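Side-chain contacts in glutathione S-transferase 1 (Ascaris suum, PDB 4Q5F), which conjugates reduced glutathione to a wide range of hydrophobic electrophiles and can also act as a glutathione peroxidase: residues K194-I197 and E198-E202; E28-R31 and L32-Q36; P52-K55 and P56-F60. All blocks are in the same frame, centred on the assembly; numbering follows the deposited sequence.

Contact 1: K194-I197 and E198-E202; sequences KKYI and EHVRE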
ATOM      1  N   LYS B 194     -13.797 -15.016  12.100  1.00 35.21           N
ATOM      2  CA  LYS B 194     -15.091 -15.450  11.584  1.00 32.38           C
ATOM      3  C   LYS B 194     -16.222 -14.582  12.132  1.00 32.96           C
ATOM      4  O   LYS B 194     -17.119 -14.182  11.391  1.00 29.32           O
ATOM      5  CB  LYS B 194     -15.337 -16.921  11.919  1.00 34.91           C
ATOM      6  CG  LYS B 194     -14.857 -17.886  10.843  1.00 42.28           C
ATOM      7  CD  LYS B 194     -14.271 -19.169  11.422  1.00 41.41           C
ATOM      8  CE  LYS B 194     -15.328 -20.043  12.077  1.00 34.02           C
ATOM      9  NZ  LYS B 194     -14.771 -21.365  12.487  1.00 42.44           N
ATOM     10  N   LYS B 195     -16.177 -14.292  13.429  1.00 32.57           N
ATOM     11  CA  LYS B 195     -17.163 -13.413  14.049  1.00 36.43           C
ATOM     12  C   LYS B 195     -17.038 -12.006  13.477  1.00 35.65           C
ATOM     13  O   LYS B 195     -18.032 -11.372  13.121  1.00 40.53           O
ATOM     14  CB  LYS B 195     -16.965 -13.361  15.566  1.00 39.33           C
ATOM     15  CG  LYS B 195     -17.378 -14.623  16.305  1.00 42.01           C
ATOM     16  CD  LYS B 195     -17.497 -14.377  17.808  1.00 53.41           C
ATOM     17  CE  LYS B 195     -16.165 -14.577  18.515  1.00 65.32           C
ATOM     18  NZ  LYS B 195     -16.172 -14.146  19.943  1.00 57.22           N
ATOM     19  N   TYR B 196     -15.798 -11.533  13.407  1.00 34.08           N
ATOM     20  CA  TYR B 196     -15.469 -10.214  12.877  1.00 24.77           C
ATOM     21  C   TYR B 196     -16.048 -10.005  11.479  1.00 27.81           C
ATOM     22  O   TYR B 196     -16.602  -8.948  11.178  1.00 24.34           O
ATOM     23  CB  TYR B 196     -13.947 -10.064  12.869  1.00 26.08           C
ATOM     24  CG  TYR B 196     -13.391  -8.904  12.077  1.00 31.66           C
ATOM     25  CD1 TYR B 196     -13.763  -7.596  12.357  1.00 22.67           C
ATOM     26  CD2 TYR B 196     -12.454  -9.119  11.074  1.00 21.71           C
ATOM     27  CE1 TYR B 196     -13.235  -6.538  11.641  1.00 23.91           C
ATOM     28  CE2 TYR B 196     -11.923  -8.069  10.356  1.00 20.94           C
ATOM     29  CZ  TYR B 196     -12.315  -6.783  10.644  1.00 25.33           C
ATOM     30  OH  TYR B 196     -11.781  -5.738   9.930  1.00 22.28           O
ATOM     31  N   ILE B 197     -15.925 -11.023  10.636  1.00 28.28           N
ATOM     32  CA  ILE B 197     -16.469 -10.972   9.283  1.00 27.55           C
ATOM     33  C   ILE B 197     -17.994 -11.039   9.312  1.00 29.63           C
ATOM     34  O   ILE B 197     -18.662 -10.367   8.528  1.00 32.27           O
ATOM     35  CB  ILE B 197     -15.903 -12.119   8.416  1.00 37.30           C
ATOM     36  CG1 ILE B 197     -14.394 -11.939   8.237  1.00 35.32           C
ATOM     37  CG2 ILE B 197     -16.576 -12.163   7.045  1.00 28.08           C
ATOM     38  CD1 ILE B 197     -13.681 -13.175   7.735  1.00 36.31           C
ATOM     39  N   GLU B 198     -18.539 -11.849  10.214  1.00 34.29           N
ATOM     40  CA  GLU B 198     -19.986 -11.974  10.355  1.00 33.63           C
ATOM     41  C   GLU B 198     -20.589 -10.639  10.781  1.00 40.96           C
ATOM     42  O   GLU B 198     -21.621 -10.215  10.263  1.00 37.36           O
ATOM     43  CB  GLU B 198     -20.328 -13.044  11.394  1.00 45.22           C
ATOM     44  CG  GLU B 198     -21.801 -13.423  11.437  1.00 48.22           C
ATOM     45  CD  GLU B 198     -22.168 -14.196  12.691  1.00 63.47           C
ATOM     46  OE1 GLU B 198     -22.226 -13.579  13.777  1.00 72.04           O
ATOM     47  OE2 GLU B 198     -22.393 -15.421  12.595  1.00 74.80           O
ATOM     48  N   HIS B 199     -19.926  -9.982  11.729  1.00 32.23           N
ATOM     49  CA  HIS B 199     -20.406  -8.722  12.285  1.00 33.37           C
ATOM     50  C   HIS B 199     -20.499  -7.624  11.226  1.00 35.77           C
ATOM     51  O   HIS B 199     -21.574  -7.078  10.983  1.00 35.59           O
ATOM     52  CB  HIS B 199     -19.482  -8.269  13.419  1.00 34.38           C
ATOM     53  CG  HIS B 199     -19.916  -7.000  14.089  1.00 36.14           C
ATOM     54  ND1 HIS B 199     -20.293  -6.949  15.410  1.00 60.74           N
ATOM     55  CD2 HIS B 199     -20.028  -5.735  13.613  1.00 46.33           C
ATOM     56  CE1 HIS B 199     -20.621  -5.707  15.726  1.00 54.15           C
ATOM     57  NE2 HIS B 199     -20.469  -4.953  14.654  1.00 51.38           N
ATOM     58  N   VAL B 200     -19.363  -7.300  10.611  1.00 31.43           N
ATOM     59  CA  VAL B 200     -19.283  -6.218   9.634  1.00 27.03           C
ATOM     60  C   VAL B 200     -20.312  -6.396   8.520  1.00 31.54           C
ATOM     61  O   VAL B 200     -20.952  -5.436   8.097  1.00 30.52           O
ATOM     62  CB  VAL B 200     -17.865  -6.137   9.013  1.00 27.91           C
ATOM     63  CG1 VAL B 200     -17.790  -5.058   7.911  1.00 30.10           C
ATOM     64  CG2 VAL B 200     -16.821  -5.898  10.111  1.00 24.47           C
ATOM     65  N   ARG B 201     -20.475  -7.629   8.056  1.00 31.98           N
ATOM     66  CA  ARG B 201     -21.362  -7.905   6.934  1.00 29.19           C
ATOM     67  C   ARG B 201     -22.825  -7.993   7.363  1.00 31.49           C
ATOM     68  O   ARG B 201     -23.720  -8.091   6.521  1.00 30.55           O
ATOM     69  CB  ARG B 201     -20.914  -9.180   6.218  1.00 25.17           C
ATOM     70  CG  ARG B 201     -19.634  -8.977   5.420  1.00 30.44           C
ATOM     71  CD  ARG B 201     -18.883 -10.271   5.176  1.00 25.95           C
ATOM     72  NE  ARG B 201     -19.591 -11.171   4.271  1.00 32.05           N
ATOM     73  CZ  ARG B 201     -19.603 -11.047   2.948  1.00 33.99           C
ATOM     74  NH1 ARG B 201     -18.957 -10.048   2.359  1.00 39.51           N
ATOM     75  NH2 ARG B 201     -20.273 -11.920   2.208  1.00 27.27           N
ATOM     76  N   GLU B 202     -23.062  -7.949   8.671  1.00 31.20           N
ATOM     77  CA  GLU B 202     -24.419  -7.873   9.204  1.00 30.04           C
ATOM     78  C   GLU B 202     -24.826  -6.425   9.470  1.00 34.56           C
ATOM     79  O   GLU B 202     -25.962  -6.159   9.861  1.00 37.17           O
ATOM     80  CB  GLU B 202     -24.550  -8.710  10.479  1.00 33.48           C
ATOM     81  CG  GLU B 202     -24.769 -10.192  10.209  1.00 43.27           C
ATOM     82  CD  GLU B 202     -24.830 -11.019  11.478  1.00 63.99           C
ATOM     83  OE1 GLU B 202     -24.680 -10.441  12.576  1.00 63.29           O
ATOM     84  OE2 GLU B 202     -25.031 -12.247  11.377  1.00 62.87           O
TER
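Y196 and V200 meet one turn apart on the alpha-helix 191-201, in the all-helical C-terminal domain of this sigma-class transferase, and give a compact example of i to i+4 packing. The two side chains run alongside each other and point the same way: CE1 of the Y196 ring lies 4.0 Å from CG2 of V200, the methyl approaching the ring obliquely. With CG anti to its backbone nitrogen (chi1 167°), the tyrosine lies beside T173 of helix 167-182, and its hydroxyl OH is hydrogen-bonded to D169. V200 rests on T173 too, so one threonine receives both members of the pair.

A second i to i+4 pair, I197 and R201, is likewise side by side. The branch methyl CG2 of I197 touches the aliphatic CD of R201 at 3.5 Å, and the arginine chain bends about its CG-CD bond (chi3 68°). Its NH1 makes a long, weak ion pair with D174, while I197 packs on L176, again of helix 167-182.

Main-chain bonds hold the turn that sets this spacing. H199 N gives to K195 O at 2.7 Å, whereas the bond from R201 N to I197 O is weak. On another flank, the H199 ring meets that of Y159 roughly at right angles. Besides receiving the V200 N-H, Y196 O has CG2 of V200 resting 3.2 Å away.

Contact 2: E28-R31 and L32-Q36; sequences EGAR and LIFHQ
H35 binds the carbonyl oxygen of R31 twice, through its backbone N and its ring ND1, both at 3.0 Å from R31 O. The two donors come from different directions: the backbone N arrives nearly along the C=O axis, whereas ND1 stands well above the carbonyl plane and forms a more bent bond, with an N-H...O angle of 144°. A chi1 of -80° keeps the imidazole beside its own backbone N and brings ND1 back to the preceding turn. The contact is consistent with ND1 carrying a hydrogen; the ring also stacks on that of W209.

The R31 side chain, extended from CG to NE, also runs back toward the start of the helix, and its NH1 forms a salt bridge with E28 OE1 at 3.1 Å, the oxygen lying close to the guanidinium plane. Further bonds fix that plane: NE pairs with D43, NH1 and NH2 reach the carbonyls of I23 and F21, and E28 OE2 is shared by W209 and R213. The buried charges are thus paired, which probably favours an ionised carboxylate and guanidinium.

Around this polar core the packing is mostly apolar. L32 crosses the bent chain of E28 obliquely, its CD1 3.9 Å from E28 CG. F34 sends CE2 to within 4.4 Å of A30 CB, while its ring stacks on F41. CG1 of I33 lies 3.1 Å from the polar G29 O, while the side chain packs against Y80 and L83 of helix 76-86.

Helix 27-37 is the connecting helix of the beta-alpha-beta unit 16-21, 27-37, 42-46, characteristic of the thioredoxin-like N-terminal domain of glutathione transferases; R31 also packs against Y20, a residue of the glutathione pocket.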
ATOM      1  N   GLU B  28     -14.765  -3.286  -5.469  1.00 22.93           N
ATOM      2  CA  GLU B  28     -15.803  -3.536  -4.471  1.00 23.27           C
ATOM      3  C   GLU B  28     -15.549  -2.787  -3.169  1.00 22.88           C
ATOM      4  O   GLU B  28     -16.487  -2.400  -2.473  1.00 22.32           O
ATOM      5  CB  GLU B  28     -15.902  -5.034  -4.179  1.00 21.43           C
ATOM      6  CG  GLU B  28     -17.108  -5.433  -3.340  1.00 22.46           C
ATOM      7  CD  GLU B  28     -18.428  -5.128  -4.027  1.00 29.97           C
ATOM      8  OE1 GLU B  28     -18.450  -5.053  -5.275  1.00 22.20           O
ATOM      9  OE2 GLU B  28     -19.443  -4.962  -3.319  1.00 23.07           O
ATOM     10  N   GLY B  29     -14.275  -2.604  -2.838  1.00 24.35           N
ATOM     11  CA  GLY B  29     -13.898  -1.884  -1.637  1.00 21.94           C
ATOM     12  C   GLY B  29     -14.533  -0.509  -1.596  1.00 16.99           C
ATOM     13  O   GLY B  29     -15.159  -0.134  -0.606  1.00 17.88           O
ATOM     14  N   ALA B  30     -14.383   0.239  -2.686  1.00 16.39           N
ATOM     15  CA  ALA B  30     -14.973   1.568  -2.798  1.00 18.32           C
ATOM     16  C   ALA B  30     -16.497   1.509  -2.703  1.00 17.52           C
ATOM     17  O   ALA B  30     -17.109   2.300  -1.988  1.00 20.13           O
ATOM     18  CB  ALA B  30     -14.552   2.217  -4.105  1.00 19.56           C
ATOM     19  N   ARG B  31     -17.102   0.573  -3.432  1.00 16.42           N
ATOM     20  CA  ARG B  31     -18.553   0.402  -3.422  1.00 20.02           C
ATOM     21  C   ARG B  31     -19.064   0.206  -2.003  1.00 22.45           C
ATOM     22  O   ARG B  31     -20.025   0.851  -1.584  1.00 22.58           O
ATOM     23  CB  ARG B  31     -18.958  -0.802  -4.274  1.00 18.63           C
ATOM     24  CG  ARG B  31     -18.625  -0.676  -5.750  1.00 24.26           C
ATOM     25  CD  ARG B  31     -18.955  -1.959  -6.491  1.00 21.70           C
ATOM     26  NE  ARG B  31     -18.584  -1.889  -7.905  1.00 22.71           N
ATOM     27  CZ  ARG B  31     -17.886  -2.813  -8.563  1.00 19.73           C
ATOM     28  NH1 ARG B  31     -17.459  -3.916  -7.957  1.00 22.39           N
ATOM     29  NH2 ARG B  31     -17.612  -2.634  -9.847  1.00 19.57           N
ATOM     30  N   LEU B  32     -18.413  -0.692  -1.271  1.00 21.38           N
ATOM     31  CA  LEU B  32     -18.780  -0.985   0.108  1.00 18.96           C
ATOM     32  C   LEU B  32     -18.710   0.267   0.977  1.00 20.03           C
ATOM     33  O   LEU B  32     -19.547   0.476   1.854  1.00 20.40           O
ATOM     34  CB  LEU B  32     -17.854  -2.058   0.679  1.00 22.34           C
ATOM     35  CG  LEU B  32     -18.102  -3.477   0.175  1.00 23.06           C
ATOM     36  CD1 LEU B  32     -16.892  -4.356   0.430  1.00 17.33           C
ATOM     37  CD2 LEU B  32     -19.334  -4.063   0.845  1.00 21.65           C
ATOM     38  N   ILE B  33     -17.707   1.098   0.726  1.00 18.74           N
ATOM     39  CA  ILE B  33     -17.511   2.310   1.512  1.00 21.82           C
ATOM     40  C   ILE B  33     -18.611   3.333   1.217  1.00 25.25           C
ATOM     41  O   ILE B  33     -19.068   4.034   2.118  1.00 26.60           O
ATOM     42  CB  ILE B  33     -16.112   2.916   1.265  1.00 19.24           C
ATOM     43  CG1 ILE B  33     -15.032   1.948   1.753  1.00 18.79           C
ATOM     44  CG2 ILE B  33     -15.952   4.241   2.003  1.00 20.96           C
ATOM     45  CD1 ILE B  33     -13.642   2.241   1.227  1.00 14.97           C
ATOM     46  N   PHE B  34     -19.033   3.420  -0.043  1.00 22.27           N
ATOM     47  CA  PHE B  34     -20.149   4.289  -0.403  1.00 22.75           C
ATOM     48  C   PHE B  34     -21.428   3.839   0.296  1.00 26.77           C
ATOM     49  O   PHE B  34     -22.111   4.637   0.939  1.00 21.38           O
ATOM     50  CB  PHE B  34     -20.398   4.281  -1.912  1.00 18.59           C
ATOM     51  CG  PHE B  34     -19.424   5.108  -2.698  1.00 20.15           C
ATOM     52  CD1 PHE B  34     -19.311   6.470  -2.475  1.00 16.68           C
ATOM     53  CD2 PHE B  34     -18.646   4.527  -3.685  1.00 14.96           C
ATOM     54  CE1 PHE B  34     -18.422   7.234  -3.206  1.00 15.87           C
ATOM     55  CE2 PHE B  34     -17.757   5.285  -4.421  1.00 17.34           C
ATOM     56  CZ  PHE B  34     -17.644   6.641  -4.182  1.00 18.12           C
ATOM     57  N   HIS B  35     -21.745   2.557   0.162  1.00 23.84           N
ATOM     58  CA  HIS B  35     -23.007   2.029   0.663  1.00 27.44           C
ATOM     59  C   HIS B  35     -23.108   2.114   2.180  1.00 30.44           C
ATOM     60  O   HIS B  35     -24.185   2.358   2.718  1.00 32.56           O
ATOM     61  CB  HIS B  35     -23.217   0.595   0.180  1.00 20.14           C
ATOM     62  CG  HIS B  35     -23.725   0.511  -1.224  1.00 25.57           C
ATOM     63  ND1 HIS B  35     -22.908   0.231  -2.300  1.00 33.94           N
ATOM     64  CD2 HIS B  35     -24.965   0.692  -1.732  1.00 23.51           C
ATOM     65  CE1 HIS B  35     -23.627   0.232  -3.406  1.00 31.99           C
ATOM     66  NE2 HIS B  35     -24.879   0.509  -3.092  1.00 27.91           N
ATOM     67  N   GLN B  36     -21.989   1.921   2.870  1.00 26.68           N
ATOM     68  CA  GLN B  36     -21.975   2.059   4.321  1.00 24.05           C
ATOM     69  C   GLN B  36     -22.365   3.480   4.700  1.00 26.70           C
ATOM     70  O   GLN B  36     -23.217   3.698   5.560  1.00 27.72           O
ATOM     71  CB  GLN B  36     -20.590   1.739   4.888  1.00 24.39           C
ATOM     72  CG  GLN B  36     -20.441   2.022   6.381  1.00 21.36           C
ATOM     73  CD  GLN B  36     -21.459   1.285   7.226  1.00 26.67           C
ATOM     74  OE1 GLN B  36     -22.074   0.317   6.778  1.00 29.66           O
ATOM     75  NE2 GLN B  36     -21.645   1.740   8.457  1.00 24.32           N
TER

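Contact 3: P52-K55 and P56-F60; sequences PALK and PKTPF. With GSH (glutathione), chain E.
K55 and T58 are joined by two bonds at one acceptor while the K55 side chain reaches the ligand. K55 NZ donates to the glutathione carboxylate oxygen GSH O32 at 2.8 Å. The same nitrogen gives a second bond to the carbonyl of G61. The chain runs extended from the backbone and turns only at chi4 (70°), which swings the ammonium group onto the carboxylate. The positive charge probably favours binding of the glycyl end of the tripeptide, which W51 NE1 also hydrogen-bonds at a site of its own along the molecule.

Behind the lysine, its own carbonyl is gripped by T58. The hydroxyl OG1 donates to K55 O at 2.7 Å, in the carbonyl plane and on a lone pair; T58 N reaches the same oxygen at 3.1 Å from well above that plane. A chi1 of 67° sets OG1 between the threonine's backbone N and carbonyl carbon, which turns the hydroxyl back onto K55 O. A weak bond links OG1 to G61 N, so T58 probably helps to position K55 relative to G61.

The turn is also closed by K57 N, which donates to L54 O at 2.7 Å. L54 and T58 cross at about a right angle, bringing CG of the leucine 3.9 Å from CG2 of the threonine. The ring of P56 lies across the base of the K55 side chain, and its CD lies 3.2 Å from P52 O.

From the second subunit, K150 hydrogen-bonds T58 O and Q106 packs on F60. Within the chain, the turn follows the short helix 51-54 and leads toward strand 65-68. T58 and P59 rest on L65 of that strand, and P59 and F60 on A74 of strand 71-74, at the sheet's outer edge.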
ATOM      1  N   PRO B  52     -10.129  -1.392 -23.809  1.00 21.56           N
ATOM      2  CA  PRO B  52      -8.999  -1.016 -24.670  1.00 22.69           C
ATOM      3  C   PRO B  52      -8.922   0.479 -24.990  1.00 26.81           C
ATOM      4  O   PRO B  52      -7.820   1.021 -25.086  1.00 28.52           O
ATOM      5  CB  PRO B  52      -9.256  -1.819 -25.947  1.00 25.21           C
ATOM      6  CG  PRO B  52     -10.009  -3.008 -25.487  1.00 24.41           C
ATOM      7  CD  PRO B  52     -10.895  -2.514 -24.381  1.00 16.43           C
ATOM      8  N   ALA B  53     -10.067   1.131 -25.151  1.00 24.54           N
ATOM      9  CA  ALA B  53     -10.093   2.553 -25.478  1.00 24.78           C
ATOM     10  C   ALA B  53      -9.751   3.398 -24.255  1.00 33.62           C
ATOM     11  O   ALA B  53      -9.057   4.409 -24.359  1.00 36.78           O
ATOM     12  CB  ALA B  53     -11.453   2.949 -26.022  1.00 20.24           C
ATOM     13  N   LEU B  54     -10.245   2.975 -23.096  1.00 30.53           N
ATOM     14  CA  LEU B  54     -10.067   3.731 -21.864  1.00 22.39           C
ATOM     15  C   LEU B  54      -8.649   3.605 -21.310  1.00 26.98           C
ATOM     16  O   LEU B  54      -8.083   4.582 -20.820  1.00 30.13           O
ATOM     17  CB  LEU B  54     -11.072   3.262 -20.812  1.00 21.12           C
ATOM     18  CG  LEU B  54     -10.991   3.940 -19.442  1.00 24.96           C
ATOM     19  CD1 LEU B  54     -11.149   5.448 -19.567  1.00 25.36           C
ATOM     20  CD2 LEU B  54     -12.048   3.368 -18.509  1.00 22.99           C
ATOM     21  N   LYS B  55      -8.092   2.400 -21.396  1.00 25.30           N
ATOM     22  CA  LYS B  55      -6.798   2.074 -20.788  1.00 25.43           C
ATOM     23  C   LYS B  55      -5.710   3.139 -20.978  1.00 25.20           C
ATOM     24  O   LYS B  55      -5.112   3.587 -20.002  1.00 26.63           O
ATOM     25  CB  LYS B  55      -6.306   0.714 -21.297  1.00 23.71           C
ATOM     26  CG  LYS B  55      -4.964   0.270 -20.727  1.00 22.25           C
ATOM     27  CD  LYS B  55      -4.655  -1.169 -21.116  1.00 23.06           C
ATOM     28  CE  LYS B  55      -3.260  -1.596 -20.680  1.00 27.26           C
ATOM     29  NZ  LYS B  55      -3.135  -1.738 -19.203  1.00 27.00           N
ATOM     30  N   PRO B  56      -5.451   3.554 -22.228  1.00 34.21           N
ATOM     31  CA  PRO B  56      -4.390   4.549 -22.426  1.00 27.04           C
ATOM     32  C   PRO B  56      -4.724   5.932 -21.862  1.00 28.81           C
ATOM     33  O   PRO B  56      -3.817   6.744 -21.682  1.00 33.12           O
ATOM     34  CB  PRO B  56      -4.247   4.613 -23.950  1.00 21.27           C
ATOM     35  CG  PRO B  56      -5.550   4.140 -24.476  1.00 32.35           C
ATOM     36  CD  PRO B  56      -6.032   3.110 -23.508  1.00 31.50           C
ATOM     37  N   LYS B  57      -5.997   6.191 -21.584  1.00 29.66           N
ATOM     38  CA  LYS B  57      -6.409   7.484 -21.041  1.00 22.91           C
ATOM     39  C   LYS B  57      -6.288   7.528 -19.520  1.00 24.87           C
ATOM     40  O   LYS B  57      -6.419   8.592 -18.917  1.00 32.11           O
ATOM     41  CB  LYS B  57      -7.856   7.800 -21.424  1.00 31.02           C
ATOM     42  CG  LYS B  57      -8.149   7.805 -22.912  1.00 34.48           C
ATOM     43  CD  LYS B  57      -9.631   8.058 -23.145  1.00 32.76           C
ATOM     44  CE  LYS B  57     -10.018   7.902 -24.604  1.00 53.42           C
ATOM     45  NZ  LYS B  57     -11.498   7.950 -24.769  1.00 53.27           N
ATOM     46  N   THR B  58      -6.053   6.377 -18.898  1.00 21.46           N
ATOM     47  CA  THR B  58      -5.989   6.303 -17.441  1.00 21.38           C
ATOM     48  C   THR B  58      -4.592   6.675 -16.956  1.00 23.52           C
ATOM     49  O   THR B  58      -3.634   6.622 -17.728  1.00 26.72           O
ATOM     50  CB  THR B  58      -6.351   4.897 -16.921  1.00 21.51           C
ATOM     51  OG1 THR B  58      -5.345   3.959 -17.321  1.00 22.40           O
ATOM     52  CG2 THR B  58      -7.703   4.454 -17.463  1.00 23.05           C
ATOM     53  N   PRO B  59      -4.470   7.054 -15.673  1.00 22.20           N
ATOM     54  CA  PRO B  59      -3.173   7.483 -15.134  1.00 22.48           C
ATOM     55  C   PRO B  59      -2.088   6.410 -15.219  1.00 20.15           C
ATOM     56  O   PRO B  59      -0.973   6.712 -15.648  1.00 26.57           O
ATOM     57  CB  PRO B  59      -3.491   7.799 -13.665  1.00 19.62           C
ATOM     58  CG  PRO B  59      -4.952   8.079 -13.643  1.00 16.94           C
ATOM     59  CD  PRO B  59      -5.544   7.172 -14.672  1.00 15.45           C
ATOM     60  N   PHE B  60      -2.415   5.185 -14.818  1.00 19.36           N
ATOM     61  CA  PHE B  60      -1.429   4.110 -14.728  1.00 24.92           C
ATOM     62  C   PHE B  60      -1.787   2.898 -15.588  1.00 21.62           C
ATOM     63  O   PHE B  60      -1.153   1.848 -15.482  1.00 23.09           O
ATOM     64  CB  PHE B  60      -1.276   3.673 -13.270  1.00 18.60           C
ATOM     65  CG  PHE B  60      -0.951   4.801 -12.332  1.00 15.61           C
ATOM     66  CD1 PHE B  60       0.005   5.743 -12.668  1.00 23.53           C
ATOM     67  CD2 PHE B  60      -1.611   4.928 -11.121  1.00 15.06           C
ATOM     68  CE1 PHE B  60       0.304   6.784 -11.811  1.00 20.27           C
ATOM     69  CE2 PHE B  60      -1.317   5.968 -10.261  1.00 17.31           C
ATOM     70  CZ  PHE B  60      -0.358   6.896 -10.607  1.00 24.40           C
TER
HETATM   71  N1  GSH E 301      -2.263  -1.277  -7.494  1.00 14.84           N
HETATM   72  CA1 GSH E 301      -3.460  -1.115  -8.237  1.00 22.11           C
HETATM   73  C1  GSH E 301      -4.588  -0.746  -7.300  1.00 21.32           C
HETATM   74  O11 GSH E 301      -5.551  -0.047  -7.709  1.00 20.73           O
HETATM   75  O12 GSH E 301      -4.568  -1.136  -6.104  1.00 17.67           O
HETATM   76  CB1 GSH E 301      -3.793  -2.415  -8.952  1.00 18.57           C
HETATM   77  CG1 GSH E 301      -4.948  -2.187  -9.935  1.00 21.47           C
HETATM   78  CD1 GSH E 301      -5.120  -3.381 -10.886  1.00 24.56           C
HETATM   79  OE1 GSH E 301      -4.289  -4.263 -10.903  1.00 32.61           O
HETATM   80  N2  GSH E 301      -6.273  -3.437 -11.753  1.00 27.76           N
HETATM   81  CA2 GSH E 301      -6.484  -4.520 -12.666  1.00 24.74           C
HETATM   82  C2  GSH E 301      -6.573  -3.969 -14.081  1.00 22.91           C
HETATM   83  O2  GSH E 301      -6.850  -2.795 -14.259  1.00 20.64           O
HETATM   84  CB2 GSH E 301      -7.782  -5.216 -12.357  1.00 24.20           C
HETATM   85  SG2 GSH E 301      -7.755  -5.843 -10.708  1.00 41.63           S
HETATM   86  N3  GSH E 301      -6.348  -4.846 -15.209  1.00 24.08           N
HETATM   87  CA3 GSH E 301      -6.430  -4.345 -16.556  1.00 24.94           C
HETATM   88  C3  GSH E 301      -5.042  -3.938 -17.045  1.00 29.99           C
HETATM   89  O31 GSH E 301      -4.088  -3.859 -16.230  1.00 34.35           O
HETATM   90  O32 GSH E 301      -4.859  -3.682 -18.263  1.00 31.26           O

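Along the chain the order is contact 2, contact 3, contact 1. The first two belong to the N-terminal domain, their centres 23 Å apart: contact 2 lies on the helix between strands 16-21 and 42-46, and contact 3 leaves helix 51-54 for strand 65-68. Contact 1 lies on helix 191-201 of the C-terminal domain, 36 Å from contact 3 between centres and across the centre of the chain from it. Contacts 1 and 2 are closer, with centres 16 Å apart and nearest atoms about 6 Å. Both pack against helix 167-182, so this helix of the C-terminal domain also receives helix 27-37 at the domain interface, while contact 3 marks the glutathione site near the second subunit.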